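Local structure of segregation and condensation protein A (Pyrococcus furiosus, 5XNS) at residues B[22-26]-B[27-31]. The protein is the kleisin subunit of the SMC–ScpA complex and probably takes part in chromosome segregation and condensation, probably through this C-terminal winged-helix domain binding an SMC head. Residues are numbered along the deposited sequence; the frame is centred on the assembly and turned at random.
Sequences TPIKF and WDLVP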
loop_
_atom_site.group_PDB
_atom_site.type_symbol
_atom_site.label_atom_id
_atom_site.label_comp_id
_atom_site.label_asym_id
_atom_site.label_seq_id
_atom_site.Cartn_x
_atom_site.Cartn_y
_atom_site.Cartn_z
ATOM N N THR B 22 7.803 24.444 -35.164
ATOM C CA THR B 22 7.242 23.103 -35.068
ATOM C C THR B 22 7.466 22.521 -33.670
ATOM O O THR B 22 8.384 22.952 -32.960
ATOM C CB THR B 22 7.866 22.185 -36.129
ATOM O OG1 THR B 22 9.284 22.133 -35.941
ATOM C CG2 THR B 22 7.563 22.726 -37.536
ATOM N N PRO B 23 6.639 21.560 -33.238
ATOM C CA PRO B 23 6.796 21.019 -31.878
ATOM C C PRO B 23 8.179 20.412 -31.671
ATOM O O PRO B 23 8.751 19.793 -32.572
ATOM C CB PRO B 23 5.692 19.955 -31.784
ATOM C CG PRO B 23 4.682 20.349 -32.831
ATOM C CD PRO B 23 5.497 20.945 -33.943
ATOM N N ILE B 24 8.713 20.596 -30.464
ATOM C CA ILE B 24 10.052 20.130 -30.115
ATOM C C ILE B 24 9.955 18.749 -29.473
ATOM O O ILE B 24 9.193 18.550 -28.518
ATOM C CB ILE B 24 10.738 21.136 -29.172
ATOM C CG1 ILE B 24 10.909 22.475 -29.892
ATOM C CG2 ILE B 24 12.084 20.595 -28.670
ATOM C CD1 ILE B 24 11.102 23.625 -28.971
ATOM N N LYS B 25 10.722 17.787 -30.000
ATOM C CA LYS B 25 10.793 16.458 -29.390
ATOM C C LYS B 25 11.407 16.525 -27.990
ATOM O O LYS B 25 12.470 17.122 -27.795
ATOM C CB LYS B 25 11.629 15.508 -30.255
ATOM C CG LYS B 25 11.082 15.207 -31.644
ATOM C CD LYS B 25 12.011 14.246 -32.402
ATOM C CE LYS B 25 11.462 13.934 -33.793
ATOM N NZ LYS B 25 12.260 12.895 -34.511
ATOM N N PHE B 26 10.746 15.884 -27.022
ATOM C CA PHE B 26 11.314 15.753 -25.681
ATOM C C PHE B 26 12.751 15.255 -25.740
ATOM O O PHE B 26 13.633 15.810 -25.075
ATOM C CB PHE B 26 10.456 14.816 -24.814
ATOM C CG PHE B 26 11.083 14.473 -23.474
ATOM C CD1 PHE B 26 11.310 15.458 -22.527
ATOM C CD2 PHE B 26 11.444 13.165 -23.172
ATOM C CE1 PHE B 26 11.876 15.152 -21.285
ATOM C CE2 PHE B 26 12.031 12.838 -21.929
ATOM C CZ PHE B 26 12.244 13.839 -20.984
ATOM N N TRP B 27 13.013 14.208 -26.540
ATOM C CA TRP B 27 14.358 13.633 -26.574
ATOM C C TRP B 27 15.409 14.687 -26.894
ATOM O O TRP B 27 16.524 14.642 -26.365
ATOM C CB TRP B 27 14.459 12.499 -27.599
ATOM C CG TRP B 27 13.480 11.371 -27.440
ATOM C CD1 TRP B 27 12.731 10.794 -28.434
ATOM C CD2 TRP B 27 13.150 10.671 -26.234
ATOM N NE1 TRP B 27 11.954 9.787 -27.917
ATOM C CE2 TRP B 27 12.189 9.689 -26.570
ATOM C CE3 TRP B 27 13.568 10.776 -24.903
ATOM C CZ2 TRP B 27 11.636 8.823 -25.616
ATOM C CZ3 TRP B 27 13.013 9.926 -23.964
ATOM C CH2 TRP B 27 12.059 8.957 -24.325
ATOM N N ASP B 28 15.077 15.644 -27.760
ATOM C CA ASP B 28 16.056 16.651 -28.155
ATOM C C ASP B 28 16.342 17.652 -27.049
ATOM O O ASP B 28 17.271 18.461 -27.188
ATOM C CB ASP B 28 15.580 17.406 -29.403
ATOM C CG ASP B 28 15.510 16.522 -30.646
ATOM O OD1 ASP B 28 16.033 15.378 -30.632
ATOM O OD2 ASP B 28 14.944 17.001 -31.652
ATOM N N LEU B 29 15.556 17.634 -25.975
ATOM C CA LEU B 29 15.698 18.574 -24.872
ATOM C C LEU B 29 16.546 18.038 -23.730
ATOM O O LEU B 29 17.001 18.829 -22.906
ATOM C CB LEU B 29 14.316 18.963 -24.331
ATOM C CG LEU B 29 13.710 20.327 -24.705
ATOM C CD1 LEU B 29 14.380 20.962 -25.913
ATOM C CD2 LEU B 29 12.206 20.225 -24.902
ATOM N N VAL B 30 16.794 16.732 -23.683
ATOM C CA VAL B 30 17.450 16.093 -22.543
ATOM C C VAL B 30 18.964 16.206 -22.689
ATOM O O VAL B 30 19.537 15.659 -23.644
ATOM C CB VAL B 30 17.017 14.625 -22.418
ATOM C CG1 VAL B 30 17.772 13.948 -21.276
ATOM C CG2 VAL B 30 15.500 14.527 -22.229
ATOM N N PRO B 31 19.659 16.888 -21.774
ATOM C CA PRO B 31 21.077 17.200 -22.016
ATOM C C PRO B 31 22.059 16.081 -21.679
ATOM O O PRO B 31 23.221 16.179 -22.093
ATOM C CB PRO B 31 21.317 18.439 -21.133
ATOM C CG PRO B 31 20.337 18.302 -20.015
ATOM C CD PRO B 31 19.113 17.617 -20.609
HETATM O O HOH W 1 12.718 18.357 -32.029
#
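Following strand 24-25 the backbone coils into a short helical turn, closed by two successive i to i+3 hydrogen bonds: Asp28 N to Lys25 O at 3.0 Å, bent at 130°, and Leu29 N to Phe26 O at 2.8 Å, straighter. A water joins the start of the turn to its side: it donates to Asp28 OD2 at 2.6 Å and accepts from Lys25 N at 2.9 Å. Beside it, Lys25 CB lies 3.9 Å from Asp28 OD2. Phe26 carries most of the apolar contact. Its CG, anti to the backbone N (chi1 172°), turns the ring back beside its own carbonyl carbon, where Val30 CG2 comes over one face in a CH-pi contact, 3.9 Å from the centroid and shifted toward the rim. The Trp27 six-membered ring meets Phe26 obliquely, planes at 51°, with CE3 3.6 Å from Phe26 CD2. This segment links helix 3-20 to helix 35-50 in what is probably the winged-helix domain of a kleisin, and Phe26 also packs on Thr41 and Leu45 of helix 35-50. With an alanine at Phe26, Val30 CG2 and the Trp27 ring would probably lose their aromatic partner, and a gap would probably open against helix 35-50. Apolar side chains of the partner protein's chain pack on Phe26, Trp27 and Val30. On Ile24, CG2 touches Leu29 CD1 at 3.6 Å, the two side chains crossing at about a right angle, and both rest on Val13 of helix 3-20.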